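Local coordinates for protein DraIII (Deinococcus radiophilus, PDB 4L0K) that cleaves DNA at specific sequences as a type II restriction endonuclease, probably through a nuclease core of the His-Me finger kind, at residues Cys115-Val118 / Ala119-Leu122; Leu122-Leu125 / Ala126-His130; Lys140-Leu143 / Glu144-Gly148; Thr155-Glu158 / Ile159-Leu162; Pro186-Asn190 / Ala191-Gly195. All coordinates share one frame; numbering follows the deposited sequence.

All five contacts are local, joining neighbours along the chain, and they follow one another in numerical order. Contacts 1 and 2 share Leu122 on helix 112-126, their centres about 12 Å apart; contact 3 lies on the next helix, 137-147, and packs against both. Contact 4 is the cysteine-bearing loop after that helix, bonded through Thr155 to the turn of contact 2. Contact 5 leads into strand 194-198 and meets helix 112-126 at contact 1, about 9 Å away between centres; contacts 3 and 4 lie about 21 Å apart. Helix 112-126 is thus covered by helix 137-147 on one side and on another by the chain entering strand 194-198, in the sheet with strand 179-183.

Contact 1 (Cys115-Val118 / Ala119-Leu122); sequences CIDV and ARKL
Backbone amides of Ala119, Arg120, Lys121 and Leu122 bond back to the carbonyls of Cys115, Ile116, Asp117 and Val118, the regular four-residue step of an alpha-helix, with Ala119 N 3.0 Å from Cys115 O. One flank of the helix carries a salt bridge: Arg120 NH2 lies 2.7 Å from Asp117 OD1. The oxygen sits almost in the guanidinium plane, at the edge, while the planes of carboxylate and guanidinium are turned 50° from each other. A bend at chi3 (-60°) folds the arginine back over the preceding turn to reach its partner. Water 1 completes a small ring, donating to Asp117 OD1 and accepting from Arg120 NE at 3.0 Å. Over one face of the same guanidinium comes Ile116 CG2, 3.9 Å from Arg120 NH2, so an apolar branch flanks the charge. Arg120 NH1 bonds to Tyr142 OH and Gln23 OE1, and Phe146 adds a cation-pi contact. On another flank Val118 and Leu122 run side by side, CG1 of Val118 meeting CD2 of Leu122 at 3.7 Å; both side chains also reach Val194 of strand 194-198. Lys121 points its NZ to the carbonyls of Ala191 and Val194. The motif is a buried alpha-helix with an i, i+3 aspartate-arginine salt bridge and an i, i+4 valine-leucine pair, packed between helix 137-147 and strand 194-198.

Contact 2 (Leu122-Leu125 / Ala126-His130); sequences LTWL and AYQLH
Trp124 and Gln128 meet where helix 112-126 gives way to a type I beta turn running from Ala126 to Leu129. The backbone bonds record the change. Ala126 N and Tyr127 N still reach four residues back, to the carbonyls of Leu122 and Thr123, whereas Gln128 N reaches only three, to Leu125 O at 2.9 Å, approaching from above the carbonyl plane. Leu129 N then closes the turn on Ala126 O at 3.1 Å. Leu125 O also accepts from Thr155 OG1, which ties this helix end to a later loop. Apolar contact comes from Thr123 and Tyr127, which lie side by side, CG2 of the threonine 3.8 Å from CE2 of the ring. Polar side-chain contact belongs to Gln128. Its CG lies opposite the carbonyl carbon (chi1 -68°) and the chain continues extended, which carries the amide back along the helix to the tryptophan. The amide plane stands 69° from the indole, and OE1 turns away to accept from Val151 N, while Trp124 NE1 donates to Gly148 O. The polar ends of both side chains therefore have partners. NE2 of Gln128 has two neighbours in one residue: it hangs 3.0 Å above the centre of the Trp124 ring and gives an almost straight bond, 3.0 Å long, to Trp124 O.

Contact 3 (Lys140-Leu143 / Glu144-Gly148); sequences KNYL and EEFFG
Phe146 CE1 comes down over one face of the Tyr142 ring, 3.6 Å from Tyr142 CZ, and the two ring planes meet obliquely at 53°. Tyr142 O lies near the plane of the phenylalanine ring, at its edge, 3.1 Å from Phe146 CD1. A chi1 of 174° sends the tyrosine ring forward beneath Phe146, while its OH bonds to Gln23 O. On another flank, Lys140 and Glu144 form a salt bridge across one helical turn. Lys140 NZ approaches Glu144 OE2 from the syn side at 3.1 Å, somewhat out of the carboxylate plane, and makes a weak bond to OE1. OE1 also accepts from Met150 N, beyond the helix, and water 2 joins OE2 to Asn141 OD1. An alanine in place of Glu144 would probably leave the lysine ammonium without its mate and Met150 N without this acceptor. The main chain ends its helical course at Gly148, whose positive phi follows a bond from its N to Glu144 O of 2.8 Å. Aromatic rings thus serve the side toward helix 112-126, and charges serve the partly exposed side, where one carboxylate links the last turns of helix 137-147 to the chain that follows.

Contact 4 (Thr155-Glu158 / Ile159-Leu162); sequences TNCE and ICKL
Cys157 and Cys160 sit at the tight centre, with SG of Cys157 modelled 2.0 Å from SG of Cys160. The Cys157 side chain, its SG anti to the main-chain nitrogen (chi1 -178°), places the sulfur beneath the turn, 3.1 Å from Cys160 N. Two main-chain bonds draw the loop together around the sulfurs: Cys157 N donates to Leu162 O at 2.8 Å, and Lys161 N donates to Cys157 O at 3.0 Å. Lys161 makes this reversal with a positive phi. Ile159 closes the buried side, packing on Cys201, Leu210 and Phe213. The Cys-x-x-Cys turn resembles the zinc knuckles found in many His-Me finger nucleases, and Cys201 and His198 lie close by. Cys160 SG is also modelled as bonded to Cys201 SG, which one sulfur cannot combine with a disulfide to Cys157; the linkages are therefore doubtful, and the cluster would be consistent with a metal site that holds no metal here. Away from the sulfurs the contacts thin out. Lys161 extends past the turn so that NZ meets Glu158 O at 2.6 Å, yet the glutamate carboxylate makes no ion pair with it: Glu158 OE1 stays 4.7 Å from Lys161 NZ. Asn156 lies across the backbone of Lys161 and Leu162, its CB 3.3 Å from Leu162 O. The second subunit covers part of this margin: its Arg223 packs on Lys161 and Leu162, and NH1 bonds to Cys160 O.

Contact 5 (Pro186-Asn190 / Ala191-Gly195); sequences PRLHN and AENVG
Asn193 N is gripped by two oxygens of Asn190: the side-chain OD1 at 2.9 Å, met nearly end-on, and more weakly the main-chain O at 3.3 Å. The turn belongs to the long connection between antiparallel strands 179-183 and 194-198, which with helix 199-205 fits the beta-beta-alpha pattern of a His-Me finger. Asn190 can face forward because its CG stands between the backbone N and the carbonyl carbon (chi1 58°), the crowded position. The side chain of Asn193 swings back the other way and crosses Leu188 at about a right angle, with Leu188 CD2 3.8 Å from Asn193 CB. Its ND2 donates to Leu188 O and also to Thr185 O. A leucine in place of Asn193 would probably leave both of these carbonyls without their shared donor. Val194, following, rests CG2 3.3 Å from Asn190 O. The shortest bond is that from Asn193 ND2 to Leu188 O, 2.7 Å long, with the oxygen close to the amide plane.

Contact 1 (Cys115-Val118 / Ala119-Leu122)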
loop_
_atom_site.group_PDB
_atom_site.type_symbol
_atom_site.label_atom_id
_atom_site.label_comp_id
_atom_site.label_asym_id
_atom_site.label_seq_id
_atom_site.Cartn_x
_atom_site.Cartn_y
_atom_site.Cartn_z
ATOM N N CYS A 115 -4.152 -23.930 4.726
ATOM C CA CYS A 115 -5.223 -23.156 4.110
ATOM C C CYS A 115 -6.570 -23.474 4.746
ATOM O O CYS A 115 -7.339 -22.559 5.079
ATOM C CB CYS A 115 -5.260 -23.376 2.600
ATOM S SG CYS A 115 -3.756 -22.780 1.787
ATOM N N ILE A 116 -6.837 -24.760 4.960
ATOM C CA ILE A 116 -8.085 -25.138 5.630
ATOM C C ILE A 116 -8.135 -24.626 7.085
ATOM O O ILE A 116 -9.162 -24.099 7.530
ATOM C CB ILE A 116 -8.374 -26.676 5.559
ATOM C CG1 ILE A 116 -8.221 -27.207 4.128
ATOM C CG2 ILE A 116 -9.754 -27.001 6.122
ATOM C CD1 ILE A 116 -9.025 -26.470 3.103
ATOM N N ASP A 117 -7.029 -24.773 7.812
ATOM C CA ASP A 117 -6.883 -24.211 9.168
ATOM C C ASP A 117 -7.246 -22.718 9.243
ATOM O O ASP A 117 -8.062 -22.311 10.079
ATOM C CB ASP A 117 -5.454 -24.395 9.691
ATOM C CG ASP A 117 -5.143 -25.826 10.057
ATOM O OD1 ASP A 117 -6.101 -26.613 10.227
ATOM O OD2 ASP A 117 -3.944 -26.166 10.183
ATOM N N VAL A 118 -6.627 -21.929 8.362
ATOM C CA VAL A 118 -6.914 -20.504 8.209
ATOM C C VAL A 118 -8.408 -20.249 7.969
ATOM O O VAL A 118 -9.007 -19.394 8.644
ATOM C CB VAL A 118 -6.064 -19.881 7.064
ATOM C CG1 VAL A 118 -6.656 -18.545 6.587
ATOM C CG2 VAL A 118 -4.583 -19.732 7.498
ATOM N N ALA A 119 -9.007 -20.983 7.020
ATOM C CA ALA A 119 -10.461 -20.911 6.827
ATOM C C ALA A 119 -11.241 -21.129 8.146
ATOM O O ALA A 119 -12.212 -20.403 8.452
ATOM C CB ALA A 119 -10.916 -21.905 5.762
ATOM N N ARG A 120 -10.808 -22.116 8.929
ATOM C CA ARG A 120 -11.516 -22.410 10.180
ATOM C C ARG A 120 -11.392 -21.248 11.182
ATOM O O ARG A 120 -12.365 -20.852 11.835
ATOM C CB ARG A 120 -11.007 -23.710 10.803
ATOM C CG ARG A 120 -11.906 -24.925 10.595
ATOM C CD ARG A 120 -11.354 -26.138 11.355
ATOM N NE ARG A 120 -10.012 -26.483 10.897
ATOM C CZ ARG A 120 -9.731 -27.526 10.123
ATOM N NH1 ARG A 120 -10.701 -28.346 9.725
ATOM N NH2 ARG A 120 -8.481 -27.754 9.748
ATOM N N LYS A 121 -10.188 -20.695 11.269
ATOM C CA LYS A 121 -9.896 -19.622 12.209
ATOM C C LYS A 121 -10.741 -18.411 11.898
ATOM O O LYS A 121 -11.356 -17.826 12.775
ATOM C CB LYS A 121 -8.423 -19.238 12.128
ATOM C CG LYS A 121 -8.067 -18.039 12.987
ATOM C CD LYS A 121 -8.279 -18.314 14.476
ATOM C CE LYS A 121 -7.903 -17.097 15.303
ATOM N NZ LYS A 121 -6.482 -16.687 15.078
ATOM N N LEU A 122 -10.758 -18.053 10.622
ATOM C CA LEU A 122 -11.471 -16.891 10.138
ATOM C C LEU A 122 -12.982 -17.030 10.330
ATOM O O LEU A 122 -13.664 -16.038 10.621
ATOM C CB LEU A 122 -11.129 -16.682 8.661
ATOM C CG LEU A 122 -10.131 -15.590 8.295
ATOM C CD1 LEU A 122 -9.291 -15.123 9.476
ATOM C CD2 LEU A 122 -9.253 -16.033 7.150
HETATM O O HOH W 1 -7.549 -25.566 12.258
#

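Contact 2 (Leu122-Leu125 / Ala126-His130)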
loop_
_atom_site.group_PDB
_atom_site.type_symbol
_atom_site.label_atom_id
_atom_site.label_comp_id
_atom_site.label_asym_id
_atom_site.label_seq_id
_atom_site.Cartn_x
_atom_site.Cartn_y
_atom_site.Cartn_z
ATOM N N LEU A 122 -10.758 -18.053 10.622
ATOM C CA LEU A 122 -11.471 -16.891 10.138
ATOM C C LEU A 122 -12.982 -17.030 10.330
ATOM O O LEU A 122 -13.664 -16.038 10.621
ATOM C CB LEU A 122 -11.129 -16.682 8.661
ATOM C CG LEU A 122 -10.131 -15.590 8.295
ATOM C CD1 LEU A 122 -9.291 -15.123 9.476
ATOM C CD2 LEU A 122 -9.253 -16.033 7.150
ATOM N N THR A 123 -13.510 -18.246 10.166
ATOM C CA THR A 123 -14.928 -18.479 10.477
ATOM C C THR A 123 -15.214 -18.282 11.974
ATOM O O THR A 123 -16.256 -17.712 12.389
ATOM C CB THR A 123 -15.376 -19.905 10.074
ATOM O OG1 THR A 123 -14.957 -20.176 8.732
ATOM C CG2 THR A 123 -16.889 -20.034 10.176
ATOM N N TRP A 124 -14.289 -18.776 12.783
ATOM C CA TRP A 124 -14.403 -18.638 14.230
ATOM C C TRP A 124 -14.404 -17.150 14.638
ATOM O O TRP A 124 -15.213 -16.724 15.471
ATOM C CB TRP A 124 -13.274 -19.417 14.909
ATOM C CG TRP A 124 -13.244 -19.347 16.419
ATOM C CD1 TRP A 124 -14.007 -20.077 17.294
ATOM C CD2 TRP A 124 -12.373 -18.536 17.226
ATOM N NE1 TRP A 124 -13.677 -19.759 18.587
ATOM C CE2 TRP A 124 -12.680 -18.819 18.578
ATOM C CE3 TRP A 124 -11.375 -17.592 16.935
ATOM C CZ2 TRP A 124 -12.028 -18.178 19.648
ATOM C CZ3 TRP A 124 -10.713 -16.962 17.999
ATOM C CH2 TRP A 124 -11.047 -17.263 19.342
ATOM N N LEU A 125 -13.513 -16.365 14.030
ATOM C CA LEU A 125 -13.442 -14.928 14.308
ATOM C C LEU A 125 -14.744 -14.296 13.875
ATOM O O LEU A 125 -15.276 -13.418 14.564
ATOM C CB LEU A 125 -12.314 -14.260 13.508
ATOM C CG LEU A 125 -10.967 -13.916 14.132
ATOM C CD1 LEU A 125 -10.869 -14.365 15.589
ATOM C CD2 LEU A 125 -9.826 -14.467 13.263
ATOM N N ALA A 126 -15.245 -14.734 12.717
ATOM C CA ALA A 126 -16.410 -14.082 12.104
ATOM C C ALA A 126 -17.657 -14.209 12.984
ATOM O O ALA A 126 -18.428 -13.257 13.128
ATOM C CB ALA A 126 -16.670 -14.610 10.692
ATOM N N TYR A 127 -17.843 -15.377 13.591
ATOM C CA TYR A 127 -18.995 -15.547 14.480
ATOM C C TYR A 127 -18.910 -14.717 15.780
ATOM O O TYR A 127 -19.858 -14.670 16.557
ATOM C CB TYR A 127 -19.258 -17.041 14.764
ATOM C CG TYR A 127 -20.042 -17.693 13.653
ATOM C CD1 TYR A 127 -21.361 -17.327 13.419
ATOM C CD2 TYR A 127 -19.471 -18.661 12.830
ATOM C CE1 TYR A 127 -22.098 -17.902 12.397
ATOM C CE2 TYR A 127 -20.212 -19.254 11.796
ATOM C CZ TYR A 127 -21.524 -18.861 11.585
ATOM O OH TYR A 127 -22.291 -19.402 10.563
ATOM N N GLN A 128 -17.774 -14.062 15.993
ATOM C CA GLN A 128 -17.555 -13.217 17.157
ATOM C C GLN A 128 -17.470 -11.738 16.767
ATOM O O GLN A 128 -17.043 -10.897 17.562
ATOM C CB GLN A 128 -16.269 -13.635 17.868
ATOM C CG GLN A 128 -16.331 -15.008 18.526
ATOM C CD GLN A 128 -14.995 -15.441 19.085
ATOM O OE1 GLN A 128 -14.676 -15.179 20.249
ATOM N NE2 GLN A 128 -14.195 -16.101 18.255
ATOM N N LEU A 129 -17.869 -11.429 15.538
ATOM C CA LEU A 129 -18.025 -10.048 15.088
ATOM C C LEU A 129 -19.248 -9.440 15.773
ATOM O O LEU A 129 -20.252 -10.127 15.957
ATOM C CB LEU A 129 -18.291 -10.038 13.579
ATOM C CG LEU A 129 -17.304 -9.595 12.493
ATOM C CD1 LEU A 129 -15.976 -9.099 13.039
ATOM C CD2 LEU A 129 -17.109 -10.682 11.435
ATOM N N HIS A 130 -19.195 -8.162 16.132
ATOM C CA HIS A 130 -20.434 -7.488 16.511
ATOM C C HIS A 130 -21.444 -7.541 15.354
ATOM O O HIS A 130 -21.135 -7.157 14.220
ATOM C CB HIS A 130 -20.198 -6.032 16.934
ATOM C CG HIS A 130 -21.424 -5.364 17.489
ATOM N ND1 HIS A 130 -22.293 -4.626 16.711
ATOM C CD2 HIS A 130 -21.934 -5.340 18.745
ATOM C CE1 HIS A 130 -23.283 -4.179 17.461
ATOM N NE2 HIS A 130 -23.091 -4.598 18.699
#

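Contact 3 (Lys140-Leu143 / Glu144-Gly148)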
loop_
_atom_site.group_PDB
_atom_site.type_symbol
_atom_site.label_atom_id
_atom_site.label_comp_id
_atom_site.label_asym_id
_atom_site.label_seq_id
_atom_site.Cartn_x
_atom_site.Cartn_y
_atom_site.Cartn_z
ATOM N N LYS A 140 -20.713 -24.029 16.012
ATOM C CA LYS A 140 -20.217 -23.541 17.294
ATOM C C LYS A 140 -19.287 -24.540 17.980
ATOM O O LYS A 140 -18.159 -24.192 18.339
ATOM C CB LYS A 140 -21.380 -23.197 18.225
ATOM C CG LYS A 140 -20.943 -22.776 19.622
ATOM C CD LYS A 140 -22.071 -22.065 20.360
ATOM C CE LYS A 140 -21.582 -21.419 21.653
ATOM N NZ LYS A 140 -21.131 -22.423 22.652
ATOM N N ASN A 141 -19.754 -25.778 18.154
ATOM C CA ASN A 141 -18.983 -26.759 18.913
ATOM C C ASN A 141 -17.732 -27.203 18.186
ATOM O O ASN A 141 -16.664 -27.367 18.792
ATOM C CB ASN A 141 -19.853 -27.954 19.302
ATOM C CG ASN A 141 -20.947 -27.560 20.272
ATOM O OD1 ASN A 141 -20.721 -26.754 21.184
ATOM N ND2 ASN A 141 -22.146 -28.085 20.058
ATOM N N TYR A 142 -17.877 -27.380 16.880
ATOM C CA TYR A 142 -16.769 -27.759 16.018
ATOM C C TYR A 142 -15.635 -26.714 16.070
ATOM O O TYR A 142 -14.471 -27.054 16.322
ATOM C CB TYR A 142 -17.299 -27.909 14.598
ATOM C CG TYR A 142 -16.257 -28.172 13.540
ATOM C CD1 TYR A 142 -15.976 -29.471 13.129
ATOM C CD2 TYR A 142 -15.586 -27.120 12.914
ATOM C CE1 TYR A 142 -15.047 -29.716 12.147
ATOM C CE2 TYR A 142 -14.649 -27.358 11.931
ATOM C CZ TYR A 142 -14.389 -28.660 11.550
ATOM O OH TYR A 142 -13.462 -28.904 10.571
ATOM N N LEU A 143 -15.978 -25.448 15.832
ATOM C CA LEU A 143 -14.974 -24.376 15.855
ATOM C C LEU A 143 -14.407 -24.131 17.257
ATOM O O LEU A 143 -13.196 -23.943 17.415
ATOM C CB LEU A 143 -15.538 -23.080 15.248
ATOM C CG LEU A 143 -15.836 -23.234 13.753
ATOM C CD1 LEU A 143 -16.613 -22.056 13.213
ATOM C CD2 LEU A 143 -14.543 -23.450 12.953
ATOM N N GLU A 144 -15.279 -24.146 18.266
ATOM C CA GLU A 144 -14.854 -23.978 19.658
ATOM C C GLU A 144 -13.893 -25.069 20.098
ATOM O O GLU A 144 -12.995 -24.832 20.906
ATOM C CB GLU A 144 -16.049 -23.909 20.601
ATOM C CG GLU A 144 -16.638 -22.508 20.711
ATOM C CD GLU A 144 -17.771 -22.432 21.704
ATOM O OE1 GLU A 144 -18.179 -21.303 22.070
ATOM O OE2 GLU A 144 -18.248 -23.514 22.116
ATOM N N GLU A 145 -14.071 -26.262 19.543
ATOM C CA GLU A 145 -13.161 -27.364 19.821
ATOM C C GLU A 145 -11.748 -27.028 19.349
ATOM O O GLU A 145 -10.762 -27.423 19.975
ATOM C CB GLU A 145 -13.653 -28.636 19.143
ATOM C CG GLU A 145 -12.617 -29.731 19.083
ATOM C CD GLU A 145 -13.087 -31.011 19.735
ATOM O OE1 GLU A 145 -14.131 -30.978 20.422
ATOM O OE2 GLU A 145 -12.411 -32.047 19.558
ATOM N N PHE A 146 -11.652 -26.289 18.244
ATOM C CA PHE A 146 -10.356 -25.922 17.693
ATOM C C PHE A 146 -9.734 -24.722 18.392
ATOM O O PHE A 146 -8.530 -24.715 18.668
ATOM C CB PHE A 146 -10.475 -25.603 16.206
ATOM C CG PHE A 146 -10.527 -26.812 15.320
ATOM C CD1 PHE A 146 -11.742 -27.348 14.933
ATOM C CD2 PHE A 146 -9.363 -27.399 14.856
ATOM C CE1 PHE A 146 -11.795 -28.443 14.107
ATOM C CE2 PHE A 146 -9.413 -28.503 14.030
ATOM C CZ PHE A 146 -10.631 -29.025 13.656
ATOM N N PHE A 147 -10.545 -23.702 18.666
ATOM C CA PHE A 147 -9.986 -22.401 19.079
ATOM C C PHE A 147 -10.411 -21.864 20.445
ATOM O O PHE A 147 -9.929 -20.824 20.883
ATOM C CB PHE A 147 -10.288 -21.341 18.019
ATOM C CG PHE A 147 -9.875 -21.745 16.642
ATOM C CD1 PHE A 147 -10.821 -21.913 15.638
ATOM C CD2 PHE A 147 -8.547 -21.989 16.357
ATOM C CE1 PHE A 147 -10.434 -22.294 14.360
ATOM C CE2 PHE A 147 -8.154 -22.374 15.075
ATOM C CZ PHE A 147 -9.100 -22.523 14.082
ATOM N N GLY A 148 -11.321 -22.558 21.110
ATOM C CA GLY A 148 -11.796 -22.093 22.394
ATOM C C GLY A 148 -13.162 -21.446 22.298
ATOM O O GLY A 148 -13.695 -21.230 21.208
HETATM O O HOH W 2 -18.109 -25.992 22.701
#

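Contact 4 (Thr155-Glu158 / Ile159-Leu162)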
loop_
_atom_site.group_PDB
_atom_site.type_symbol
_atom_site.label_atom_id
_atom_site.label_comp_id
_atom_site.label_asym_id
_atom_site.label_seq_id
_atom_site.Cartn_x
_atom_site.Cartn_y
_atom_site.Cartn_z
ATOM N N THR A 155 -14.185 -9.966 18.439
ATOM C CA THR A 155 -13.352 -9.876 17.246
ATOM C C THR A 155 -12.930 -8.442 16.955
ATOM O O THR A 155 -13.774 -7.592 16.667
ATOM C CB THR A 155 -14.037 -10.519 16.026
ATOM O OG1 THR A 155 -14.112 -11.931 16.247
ATOM C CG2 THR A 155 -13.221 -10.275 14.744
ATOM N N ASN A 156 -11.622 -8.179 17.058
ATOM C CA ASN A 156 -11.072 -6.845 16.773
ATOM C C ASN A 156 -10.105 -6.807 15.569
ATOM O O ASN A 156 -9.520 -7.833 15.203
ATOM C CB ASN A 156 -10.318 -6.296 17.992
ATOM C CG ASN A 156 -11.142 -6.316 19.248
ATOM O OD1 ASN A 156 -12.346 -6.089 19.213
ATOM N ND2 ASN A 156 -10.492 -6.594 20.383
ATOM N N CYS A 157 -9.921 -5.622 14.985
ATOM C CA CYS A 157 -8.789 -5.370 14.094
ATOM C C CYS A 157 -7.522 -5.864 14.786
ATOM O O CYS A 157 -7.269 -5.508 15.936
ATOM C CB CYS A 157 -8.685 -3.866 13.770
ATOM S SG CYS A 157 -7.337 -3.327 12.593
ATOM N N GLU A 158 -6.734 -6.696 14.101
ATOM C CA GLU A 158 -5.495 -7.233 14.678
ATOM C C GLU A 158 -4.445 -6.156 14.906
ATOM O O GLU A 158 -3.594 -6.316 15.785
ATOM C CB GLU A 158 -4.896 -8.347 13.810
ATOM C CG GLU A 158 -5.774 -9.554 13.693
ATOM C CD GLU A 158 -5.876 -10.330 14.993
ATOM O OE1 GLU A 158 -4.943 -10.227 15.821
ATOM O OE2 GLU A 158 -6.884 -11.047 15.174
ATOM N N ILE A 159 -4.495 -5.099 14.083
ATOM C CA ILE A 159 -3.648 -3.915 14.237
ATOM C C ILE A 159 -4.278 -2.795 15.110
ATOM O O ILE A 159 -3.730 -2.538 16.163
ATOM C CB ILE A 159 -3.235 -3.320 12.870
ATOM C CG1 ILE A 159 -2.466 -4.351 12.045
ATOM C CG2 ILE A 159 -2.420 -2.054 13.071
ATOM C CD1 ILE A 159 -3.253 -4.922 10.900
ATOM N N CYS A 160 -5.379 -2.159 14.641
ATOM C CA CYS A 160 -6.204 -1.105 15.340
ATOM C C CYS A 160 -6.497 -1.523 16.841
ATOM O O CYS A 160 -6.418 -0.720 17.759
ATOM C CB CYS A 160 -7.543 -0.677 14.502
ATOM S SG CYS A 160 -7.649 -1.306 12.524
ATOM N N LYS A 161 -6.795 -2.806 17.063
ATOM C CA LYS A 161 -7.461 -3.329 18.274
ATOM C C LYS A 161 -8.892 -2.828 18.478
ATOM O O LYS A 161 -9.477 -3.047 19.544
ATOM C CB LYS A 161 -6.660 -3.152 19.579
ATOM C CG LYS A 161 -5.234 -3.644 19.539
ATOM C CD LYS A 161 -5.088 -5.060 19.018
ATOM C CE LYS A 161 -3.610 -5.494 19.155
ATOM N NZ LYS A 161 -3.198 -6.684 18.360
ATOM N N LEU A 162 -9.442 -2.157 17.467
ATOM C CA LEU A 162 -10.838 -1.717 17.463
ATOM C C LEU A 162 -11.776 -2.873 17.156
ATOM O O LEU A 162 -11.480 -3.689 16.288
ATOM C CB LEU A 162 -11.055 -0.615 16.420
ATOM C CG LEU A 162 -10.720 0.812 16.838
ATOM C CD1 LEU A 162 -11.017 1.760 15.702
ATOM C CD2 LEU A 162 -11.536 1.170 18.065
#

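Contact 5 (Pro186-Asn190 / Ala191-Gly195)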
loop_
_atom_site.group_PDB
_atom_site.type_symbol
_atom_site.label_atom_id
_atom_site.label_comp_id
_atom_site.label_asym_id
_atom_site.label_seq_id
_atom_site.Cartn_x
_atom_site.Cartn_y
_atom_site.Cartn_z
ATOM N N PRO A 186 4.502 -11.453 8.891
ATOM C CA PRO A 186 4.514 -11.546 7.423
ATOM C C PRO A 186 4.746 -12.973 6.926
ATOM O O PRO A 186 5.520 -13.708 7.536
ATOM C CB PRO A 186 5.718 -10.685 7.025
ATOM C CG PRO A 186 5.952 -9.775 8.174
ATOM C CD PRO A 186 5.491 -10.484 9.401
ATOM N N ARG A 187 4.078 -13.345 5.839
ATOM C CA ARG A 187 4.383 -14.579 5.128
ATOM C C ARG A 187 4.276 -15.817 6.015
ATOM O O ARG A 187 5.168 -16.669 6.031
ATOM C CB ARG A 187 5.779 -14.498 4.491
ATOM C CG ARG A 187 5.848 -13.625 3.244
ATOM C CD ARG A 187 7.268 -13.559 2.691
ATOM N NE ARG A 187 7.927 -14.865 2.713
ATOM C CZ ARG A 187 8.912 -15.229 1.892
ATOM N NH1 ARG A 187 9.446 -16.440 1.996
ATOM N NH2 ARG A 187 9.361 -14.391 0.963
ATOM N N LEU A 188 3.185 -15.909 6.760
ATOM C CA LEU A 188 2.941 -17.074 7.591
ATOM C C LEU A 188 1.458 -17.351 7.513
ATOM O O LEU A 188 0.653 -16.569 8.012
ATOM C CB LEU A 188 3.351 -16.800 9.037
ATOM C CG LEU A 188 3.769 -18.000 9.881
ATOM C CD1 LEU A 188 5.263 -18.257 9.692
ATOM C CD2 LEU A 188 3.426 -17.788 11.353
ATOM N N HIS A 189 1.098 -18.465 6.888
ATOM C CA HIS A 189 -0.298 -18.751 6.606
ATOM C C HIS A 189 -0.795 -19.926 7.443
ATOM O O HIS A 189 -0.785 -21.073 6.996
ATOM C CB HIS A 189 -0.470 -19.009 5.106
ATOM C CG HIS A 189 -1.874 -18.852 4.615
ATOM N ND1 HIS A 189 -2.528 -17.639 4.597
ATOM C CD2 HIS A 189 -2.742 -19.758 4.106
ATOM C CE1 HIS A 189 -3.746 -17.806 4.111
ATOM N NE2 HIS A 189 -3.901 -19.083 3.808
ATOM N N ASN A 190 -1.219 -19.632 8.670
ATOM C CA ASN A 190 -1.804 -20.641 9.555
ATOM C C ASN A 190 -2.854 -20.037 10.487
ATOM O O ASN A 190 -3.026 -18.815 10.528
ATOM C CB ASN A 190 -0.719 -21.359 10.360
ATOM C CG ASN A 190 0.118 -20.409 11.208
ATOM O OD1 ASN A 190 -0.401 -19.501 11.857
ATOM N ND2 ASN A 190 1.420 -20.626 11.211
ATOM N N ALA A 191 -3.549 -20.890 11.237
ATOM C CA ALA A 191 -4.635 -20.440 12.104
ATOM C C ALA A 191 -4.206 -19.370 13.093
ATOM O O ALA A 191 -4.932 -18.404 13.315
ATOM C CB ALA A 191 -5.242 -21.609 12.859
ATOM N N GLU A 192 -3.033 -19.555 13.681
ATOM C CA GLU A 192 -2.609 -18.743 14.804
ATOM C C GLU A 192 -2.276 -17.340 14.326
ATOM O O GLU A 192 -2.535 -16.362 15.017
ATOM C CB GLU A 192 -1.391 -19.376 15.496
ATOM C CG GLU A 192 -0.954 -18.681 16.792
ATOM C CD GLU A 192 -0.128 -17.421 16.550
ATOM O OE1 GLU A 192 0.766 -17.453 15.674
ATOM O OE2 GLU A 192 -0.381 -16.394 17.224
ATOM N N ASN A 193 -1.716 -17.264 13.130
ATOM C CA ASN A 193 -1.186 -16.022 12.606
ATOM C C ASN A 193 -2.224 -15.122 11.936
ATOM O O ASN A 193 -1.910 -13.983 11.595
ATOM C CB ASN A 193 -0.050 -16.321 11.622
ATOM C CG ASN A 193 0.799 -15.097 11.321
ATOM O OD1 ASN A 193 1.200 -14.370 12.229
ATOM N ND2 ASN A 193 1.049 -14.847 10.034
ATOM N N VAL A 194 -3.451 -15.606 11.732
ATOM C CA VAL A 194 -4.394 -14.807 10.933
ATOM C C VAL A 194 -5.531 -14.171 11.709
ATOM O O VAL A 194 -5.894 -14.632 12.791
ATOM C CB VAL A 194 -4.979 -15.571 9.721
ATOM C CG1 VAL A 194 -3.878 -15.857 8.710
ATOM C CG2 VAL A 194 -5.709 -16.855 10.176
ATOM N N GLY A 195 -6.084 -13.106 11.136
ATOM C CA GLY A 195 -7.274 -12.499 11.702
ATOM C C GLY A 195 -7.892 -11.503 10.750
ATOM O O GLY A 195 -7.672 -11.588 9.559
#